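Local coordinates for protein copper-transporting ATPase (Sulfolobus solfataricus, PDB 2YJ4) that probably couples ATP hydrolysis to the transport of copper across the cell membrane, this piece holding the nucleotide-binding and phosphorylation domains of a type IB P-type ATPase, at residues D29-N34 against K200-G205; S220-N225 against D235-S240. The protein carries 1 engineered substitution. One frame throughout, in Å; residues are numbered along the deposited sequence.

Contact 1: D29-N34 against K200-G205; sequences DTIIFN and KVLMIG. Engineered in segment 29-34: N34 (natural residue Asp).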
ATOM      1  N   ASP A  29     -22.392   2.653   7.012  1.00 55.20           N
ATOM      2  CA  ASP A  29     -22.146   2.344   8.409  1.00 54.96           C
ATOM      3  C   ASP A  29     -20.803   1.639   8.581  1.00 57.78           C
ATOM      4  O   ASP A  29     -20.356   1.396   9.702  1.00 59.38           O
ATOM      5  CB  ASP A  29     -23.267   1.460   8.937  1.00 51.74           C
ATOM      6  CG  ASP A  29     -23.542   0.280   8.035  1.00 56.97           C
ATOM      7  OD1 ASP A  29     -22.575  -0.356   7.567  1.00 56.42           O
ATOM      8  OD2 ASP A  29     -24.732  -0.009   7.783  1.00 64.66           O
ATOM      9  N   THR A  30     -20.166   1.303   7.466  1.00 54.90           N
ATOM     10  CA  THR A  30     -18.904   0.576   7.505  1.00 51.01           C
ATOM     11  C   THR A  30     -17.894   1.216   6.565  1.00 46.66           C
ATOM     12  O   THR A  30     -18.169   1.401   5.379  1.00 48.88           O
ATOM     13  CB  THR A  30     -19.103  -0.894   7.124  1.00 53.17           C
ATOM     14  OG1 THR A  30     -20.073  -1.485   7.996  1.00 55.06           O
ATOM     15  CG2 THR A  30     -17.792  -1.662   7.227  1.00 46.18           C
ATOM     16  N   ILE A  31     -16.735   1.573   7.109  1.00 47.00           N
ATOM     17  CA  ILE A  31     -15.667   2.196   6.328  1.00 44.13           C
ATOM     18  C   ILE A  31     -14.495   1.237   6.253  1.00 44.19           C
ATOM     19  O   ILE A  31     -13.890   0.915   7.283  1.00 45.50           O
ATOM     20  CB  ILE A  31     -15.162   3.514   6.973  1.00 46.45           C
ATOM     21  CG1 ILE A  31     -16.326   4.444   7.284  1.00 47.76           C
ATOM     22  CG2 ILE A  31     -14.188   4.244   6.035  1.00 43.66           C
ATOM     23  CD1 ILE A  31     -16.833   5.192   6.066  1.00 45.49           C
ATOM     24  N   ILE A  32     -14.174   0.768   5.053  1.00 36.11           N
ATOM     25  CA  ILE A  32     -13.049  -0.159   4.915  1.00 41.34           C
ATOM     26  C   ILE A  32     -11.845   0.483   4.247  1.00 38.00           C
ATOM     27  O   ILE A  32     -11.962   1.037   3.161  1.00 39.41           O
ATOM     28  CB  ILE A  32     -13.417  -1.392   4.110  1.00 37.61           C
ATOM     29  CG1 ILE A  32     -14.585  -2.140   4.771  1.00 45.14           C
ATOM     30  CG2 ILE A  32     -12.207  -2.300   4.009  1.00 41.02           C
ATOM     31  CD1 ILE A  32     -15.155  -3.290   3.904  1.00 40.08           C
ATOM     32  N   PHE A  33     -10.696   0.431   4.904  1.00 33.14           N
ATOM     33  CA  PHE A  33      -9.484   0.938   4.290  1.00 35.59           C
ATOM     34  C   PHE A  33      -8.640  -0.187   3.763  1.00 40.83           C
ATOM     35  O   PHE A  33      -8.285  -1.085   4.518  1.00 43.87           O
ATOM     36  CB  PHE A  33      -8.647   1.700   5.300  1.00 40.27           C
ATOM     37  CG  PHE A  33      -9.243   3.003   5.713  1.00 46.93           C
ATOM     38  CD1 PHE A  33      -8.988   4.157   4.987  1.00 44.09           C
ATOM     39  CD2 PHE A  33     -10.056   3.082   6.828  1.00 44.01           C
ATOM     40  CE1 PHE A  33      -9.527   5.369   5.369  1.00 45.84           C
ATOM     41  CE2 PHE A  33     -10.601   4.293   7.220  1.00 50.23           C
ATOM     42  CZ  PHE A  33     -10.334   5.440   6.489  1.00 48.79           C
ATOM     43  N   ASN A  34      -8.320  -0.147   2.474  1.00 41.03           N
ATOM     44  CA  ASN A  34      -7.179  -0.901   1.979  1.00 44.73           C
ATOM     45  C   ASN A  34      -5.916  -0.238   2.499  1.00 42.88           C
ATOM     46  O   ASN A  34      -5.811   0.986   2.495  1.00 52.06           O
ATOM     47  CB  ASN A  34      -7.160  -0.946   0.459  1.00 42.85           C
ATOM     48  CG  ASN A  34      -8.286  -1.775  -0.100  1.00 48.82           C
ATOM     49  OD1 ASN A  34      -8.240  -3.012  -0.059  1.00 47.77           O
ATOM     50  ND2 ASN A  34      -9.322  -1.103  -0.626  1.00 43.20           N
ATOM     51  N   LYS A 200     -23.739  -1.097   4.753  1.00 48.82           N
ATOM     52  CA  LYS A 200     -23.441  -0.182   3.667  1.00 52.03           C
ATOM     53  C   LYS A 200     -21.970   0.231   3.742  1.00 50.38           C
ATOM     54  O   LYS A 200     -21.535   0.888   4.675  1.00 54.34           O
ATOM     55  CB  LYS A 200     -24.364   1.034   3.725  1.00 58.77           C
ATOM     56  CG  LYS A 200     -25.820   0.722   3.382  1.00 62.79           C
ATOM     57  CD  LYS A 200     -26.022   0.544   1.884  1.00 57.39           C
ATOM     58  CE  LYS A 200     -27.436   0.082   1.561  1.00 71.12           C
ATOM     59  NZ  LYS A 200     -27.641  -0.118   0.090  1.00 74.68           N
ATOM     60  N   VAL A 201     -21.200  -0.173   2.748  1.00 51.48           N
ATOM     61  CA  VAL A 201     -19.762  -0.086   2.840  1.00 45.35           C
ATOM     62  C   VAL A 201     -19.178   1.023   1.977  1.00 43.24           C
ATOM     63  O   VAL A 201     -19.471   1.127   0.774  1.00 40.53           O
ATOM     64  CB  VAL A 201     -19.131  -1.432   2.457  1.00 48.45           C
ATOM     65  CG1 VAL A 201     -17.596  -1.312   2.404  1.00 46.67           C
ATOM     66  CG2 VAL A 201     -19.585  -2.516   3.436  1.00 45.54           C
ATOM     67  N   LEU A 202     -18.368   1.863   2.610  1.00 40.62           N
ATOM     68  CA  LEU A 202     -17.561   2.839   1.886  1.00 44.43           C
ATOM     69  C   LEU A 202     -16.122   2.370   1.983  1.00 40.62           C
ATOM     70  O   LEU A 202     -15.649   2.045   3.075  1.00 39.49           O
ATOM     71  CB  LEU A 202     -17.706   4.246   2.475  1.00 45.10           C
ATOM     72  CG  LEU A 202     -16.975   5.345   1.684  1.00 44.50           C
ATOM     73  CD1 LEU A 202     -17.660   6.683   1.832  1.00 43.76           C
ATOM     74  CD2 LEU A 202     -15.510   5.444   2.073  1.00 46.05           C
ATOM     75  N   MET A 203     -15.439   2.298   0.846  1.00 36.34           N
ATOM     76  CA  MET A 203     -14.072   1.785   0.833  1.00 39.03           C
ATOM     77  C   MET A 203     -13.143   2.746   0.151  1.00 37.27           C
ATOM     78  O   MET A 203     -13.462   3.314  -0.893  1.00 33.73           O
ATOM     79  CB  MET A 203     -13.963   0.414   0.149  1.00 41.93           C
ATOM     80  CG  MET A 203     -12.512  -0.002  -0.222  1.00 44.75           C
ATOM     81  SD  MET A 203     -12.446  -1.671  -0.932  1.00 44.81           S
ATOM     82  CE  MET A 203     -13.842  -2.344  -0.043  1.00 41.58           C
ATOM     83  N   ILE A 204     -11.983   2.922   0.758  1.00 36.30           N
ATOM     84  CA  ILE A 204     -10.935   3.692   0.138  1.00 43.44           C
ATOM     85  C   ILE A 204      -9.841   2.727  -0.315  1.00 39.18           C
ATOM     86  O   ILE A 204      -9.413   1.863   0.447  1.00 37.34           O
ATOM     87  CB  ILE A 204     -10.386   4.774   1.084  1.00 41.07           C
ATOM     88  CG1 ILE A 204     -11.529   5.642   1.604  1.00 43.47           C
ATOM     89  CG2 ILE A 204      -9.386   5.651   0.357  1.00 44.59           C
ATOM     90  CD1 ILE A 204     -11.973   5.317   3.008  1.00 41.90           C
ATOM     91  N   GLY A 205      -9.417   2.874  -1.563  1.00 36.98           N
ATOM     92  CA  GLY A 205      -8.393   2.019  -2.132  1.00 41.09           C
ATOM     93  C   GLY A 205      -7.402   2.781  -2.990  1.00 43.75           C
ATOM     94  O   GLY A 205      -7.498   4.000  -3.145  1.00 43.62           O
TER
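The carbonyl oxygen I204 O is gripped twice by N34, an engineered residue that is aspartate in nature. The backbone N34 N lies 3.1 Å from I204 O, almost in line with the C=O bond, while the amide nitrogen N34 ND2 reaches I204 O at 3.2 Å from above the carbonyl plane. With CG opposite the carbonyl carbon (chi1 -69°), the N34 amide folds back over the neighbouring strand, where ND2 also makes a weak bond to M203 SD; N34 OD1 turns to K187, weakly. At the other end K200 O takes two donors as well, D29 N and T30 N, and the D29 carboxylate accepts K200 N weakly through both oxygens. T30 OG1 holds D29 OD1 at 2.8 Å. Between these ends the parallel backbones alternate donor and acceptor, L202 N lying 2.8 Å from T30 O.

Side chains sort onto two faces. On one, I32 CD1 rests 3.5 Å from V201 CG1, and L194 of helix 184-196 packs on both residues. On the other, I204 runs alongside F33, and its CD1 comes within 3.4 Å of F33 CE1, obliquely to the ring; the same methyl meets I31 CG2 at 3.9 Å, which places it between the two side chains.

Strand 154-158 continues the sheet beyond 30-34, and 219-223 beyond 201-205. A phosphate ion, probably from crystallisation, lies about 4 Å from the N34 side chain (nearest atoms). Parallel strands with the site at their C-terminal ends are characteristic of the Rossmann-like HAD core of the P-type phosphorylation domain.

Contact 2: S220-N225 against D235-S240; sequences SVAMGN and DIILVS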
ATOM      1  N   SER A 220     -17.259   4.128  -3.317  1.00 37.67           N
ATOM      2  CA  SER A 220     -15.858   3.826  -3.459  1.00 42.76           C
ATOM      3  C   SER A 220     -15.032   5.095  -3.646  1.00 42.52           C
ATOM      4  O   SER A 220     -15.384   5.967  -4.440  1.00 41.18           O
ATOM      5  CB  SER A 220     -15.657   2.872  -4.636  1.00 36.49           C
ATOM      6  OG  SER A 220     -16.262   3.388  -5.805  1.00 36.83           O
ATOM      7  N   VAL A 221     -13.932   5.174  -2.907  1.00 36.97           N
ATOM      8  CA  VAL A 221     -12.978   6.247  -3.053  1.00 41.39           C
ATOM      9  C   VAL A 221     -11.615   5.710  -3.488  1.00 39.67           C
ATOM     10  O   VAL A 221     -11.075   4.799  -2.875  1.00 39.31           O
ATOM     11  CB  VAL A 221     -12.819   7.032  -1.732  1.00 44.25           C
ATOM     12  CG1 VAL A 221     -11.996   8.289  -1.965  1.00 38.99           C
ATOM     13  CG2 VAL A 221     -14.191   7.391  -1.147  1.00 44.59           C
ATOM     14  N   ALA A 222     -11.067   6.276  -4.554  1.00 40.24           N
ATOM     15  CA  ALA A 222      -9.697   5.984  -4.961  1.00 41.59           C
ATOM     16  C   ALA A 222      -8.768   7.133  -4.523  1.00 53.02           C
ATOM     17  O   ALA A 222      -9.183   8.296  -4.461  1.00 49.15           O
ATOM     18  CB  ALA A 222      -9.631   5.791  -6.448  1.00 37.70           C
ATOM     19  N   MET A 223      -7.520   6.808  -4.209  1.00 47.01           N
ATOM     20  CA  MET A 223      -6.538   7.829  -3.882  1.00 45.67           C
ATOM     21  C   MET A 223      -6.081   8.577  -5.132  1.00 52.28           C
ATOM     22  O   MET A 223      -6.188   8.067  -6.250  1.00 53.70           O
ATOM     23  CB  MET A 223      -5.330   7.196  -3.209  1.00 51.26           C
ATOM     24  CG  MET A 223      -5.651   6.538  -1.885  1.00 54.36           C
ATOM     25  SD  MET A 223      -6.245   7.709  -0.665  1.00 53.35           S
ATOM     26  CE  MET A 223      -4.803   8.778  -0.523  1.00 48.12           C
ATOM     27  N   GLY A 224      -5.569   9.790  -4.941  1.00 48.33           N
ATOM     28  CA  GLY A 224      -4.994  10.542  -6.039  1.00 48.84           C
ATOM     29  C   GLY A 224      -3.829   9.829  -6.700  1.00 48.07           C
ATOM     30  O   GLY A 224      -3.787   9.680  -7.921  1.00 47.23           O
ATOM     31  N   ASN A 225      -2.876   9.372  -5.897  1.00 50.36           N
ATOM     32  CA  ASN A 225      -1.719   8.683  -6.459  1.00 55.26           C
ATOM     33  C   ASN A 225      -2.065   7.260  -6.889  1.00 56.30           C
ATOM     34  O   ASN A 225      -1.179   6.449  -7.153  1.00 59.75           O
ATOM     35  CB  ASN A 225      -0.529   8.706  -5.490  1.00 55.21           C
ATOM     36  CG  ASN A 225      -0.931   8.378  -4.056  1.00 67.73           C
ATOM     37  OD1 ASN A 225      -1.249   7.221  -3.721  1.00 69.44           O
ATOM     38  ND2 ASN A 225      -0.909   9.397  -3.193  1.00 57.92           N
ATOM     39  N   ASP A 235     -16.160   5.963  -7.217  1.00 46.48           N
ATOM     40  CA  ASP A 235     -17.168   7.015  -7.212  1.00 47.06           C
ATOM     41  C   ASP A 235     -16.496   8.368  -7.013  1.00 48.54           C
ATOM     42  O   ASP A 235     -16.904   9.360  -7.602  1.00 47.60           O
ATOM     43  CB  ASP A 235     -18.184   6.795  -6.087  1.00 44.86           C
ATOM     44  CG  ASP A 235     -19.054   5.581  -6.315  1.00 54.58           C
ATOM     45  OD1 ASP A 235     -19.597   5.449  -7.433  1.00 57.83           O
ATOM     46  OD2 ASP A 235     -19.180   4.754  -5.379  1.00 47.97           O
ATOM     47  N   ILE A 236     -15.459   8.379  -6.180  1.00 43.31           N
ATOM     48  CA  ILE A 236     -14.778   9.591  -5.774  1.00 44.50           C
ATOM     49  C   ILE A 236     -13.271   9.434  -5.892  1.00 49.71           C
ATOM     50  O   ILE A 236     -12.725   8.383  -5.551  1.00 51.13           O
ATOM     51  CB  ILE A 236     -15.094   9.917  -4.304  1.00 41.96           C
ATOM     52  CG1 ILE A 236     -16.598  10.138  -4.115  1.00 43.20           C
ATOM     53  CG2 ILE A 236     -14.309  11.128  -3.843  1.00 39.88           C
ATOM     54  CD1 ILE A 236     -17.012  10.284  -2.674  1.00 33.63           C
ATOM     55  N   ILE A 237     -12.594  10.474  -6.367  1.00 44.08           N
ATOM     56  CA  ILE A 237     -11.145  10.502  -6.312  1.00 44.14           C
ATOM     57  C   ILE A 237     -10.672  11.533  -5.304  1.00 45.78           C
ATOM     58  O   ILE A 237     -10.969  12.723  -5.439  1.00 47.65           O
ATOM     59  CB  ILE A 237     -10.500  10.872  -7.653  1.00 47.75           C
ATOM     60  CG1 ILE A 237     -11.156  10.136  -8.813  1.00 49.55           C
ATOM     61  CG2 ILE A 237      -9.040  10.536  -7.608  1.00 46.40           C
ATOM     62  CD1 ILE A 237     -10.983   8.649  -8.734  1.00 50.81           C
ATOM     63  N   LEU A 238      -9.935  11.076  -4.296  1.00 47.82           N
ATOM     64  CA  LEU A 238      -9.218  11.971  -3.408  1.00 44.75           C
ATOM     65  C   LEU A 238      -7.960  12.450  -4.106  1.00 45.92           C
ATOM     66  O   LEU A 238      -6.878  11.976  -3.810  1.00 52.34           O
ATOM     67  CB  LEU A 238      -8.818  11.257  -2.120  1.00 46.82           C
ATOM     68  CG  LEU A 238      -9.466  11.663  -0.799  1.00 51.12           C
ATOM     69  CD1 LEU A 238      -8.600  11.219   0.380  1.00 53.37           C
ATOM     70  CD2 LEU A 238      -9.694  13.152  -0.749  1.00 55.55           C
ATOM     71  N   VAL A 239      -8.092  13.393  -5.034  1.00 50.50           N
ATOM     72  CA  VAL A 239      -6.924  13.926  -5.726  1.00 52.80           C
ATOM     73  C   VAL A 239      -5.978  14.576  -4.730  1.00 55.04           C
ATOM     74  O   VAL A 239      -4.780  14.680  -4.981  1.00 54.64           O
ATOM     75  CB  VAL A 239      -7.307  14.941  -6.818  1.00 53.36           C
ATOM     76  CG1 VAL A 239      -8.255  14.293  -7.809  1.00 52.89           C
ATOM     77  CG2 VAL A 239      -7.927  16.190  -6.200  1.00 51.61           C
ATOM     78  N   SER A 240      -6.532  15.000  -3.597  1.00 52.59           N
ATOM     79  CA  SER A 240      -5.753  15.600  -2.520  1.00 55.88           C
ATOM     80  C   SER A 240      -4.946  14.569  -1.734  1.00 57.19           C
ATOM     81  O   SER A 240      -4.055  14.934  -0.957  1.00 55.81           O
ATOM     82  CB  SER A 240      -6.684  16.308  -1.545  1.00 53.46           C
ATOM     83  OG  SER A 240      -7.488  15.359  -0.869  1.00 55.26           O
TER
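S220 and D235 close one end of this strand pair with a cluster of polar bonds. The D235 carboxylate oxygen OD2 accepts S220 N at 2.9 Å, on its anti side and 24° out of the carboxylate plane, and receives a weak bond from S220 OG. That hydroxyl stands between its own backbone N and carbonyl carbon (chi1 53°), a rotation that also lets S220 OG accept D235 N at 2.9 Å. S220 O takes I236 N at 3.0 Å, with D235 N a weaker second donor. The other carboxylate oxygen, OD1, is satisfied by N18. An alanine in place of D235 would probably leave S220 N without its acceptor across the contact and deprive N18 of its carboxylate mate.

Farther along, parallel pairing takes over: A222 N donates to I236 O, and L238 N to A222 O, each at 2.9 Å. One face carries V221, M223, I236 and L238; V221 CG1 lies 4.1 Å from I236 CG2, and helix 243-250 covers this side through L246 and I243. On the opposite face A222 CB meets I237 CD1 at 3.9 Å, the small methyl lying against the tip of the longer branch. Past the strand, K231 hydrogen-bonds to G224 O. In this beta-alpha-beta unit through helix 228-231, the bonds between S220 and D235, just before strand 236-238, are consistent with side chain and backbone together setting the register, which main-chain bonds and aliphatic packing continue.

In the fold
Both contacts are parallel strand pairs of one mixed sheet, and they meet where strands 201-205 and 219-223 run side by side: M203 O and G205 N face V221 N and V221 O in probable hydrogen bonds. Both are buried, contact 1 more completely; the exposure of contact 2 is confined to its loop ends. Contact 1 joins strands far apart in sequence, contact 2 successive ones nearer the sheet's edge, where short strand 15-16 runs antiparallel to 236-238. Each has an aspartate accepting a backbone N-H across the pair at its N-terminal end, weakly from K200 at D29 and soundly from S220 at D235. Contact 1 finishes beside K187 and a phosphate ion, whereas contact 2 ends in G224 and loop.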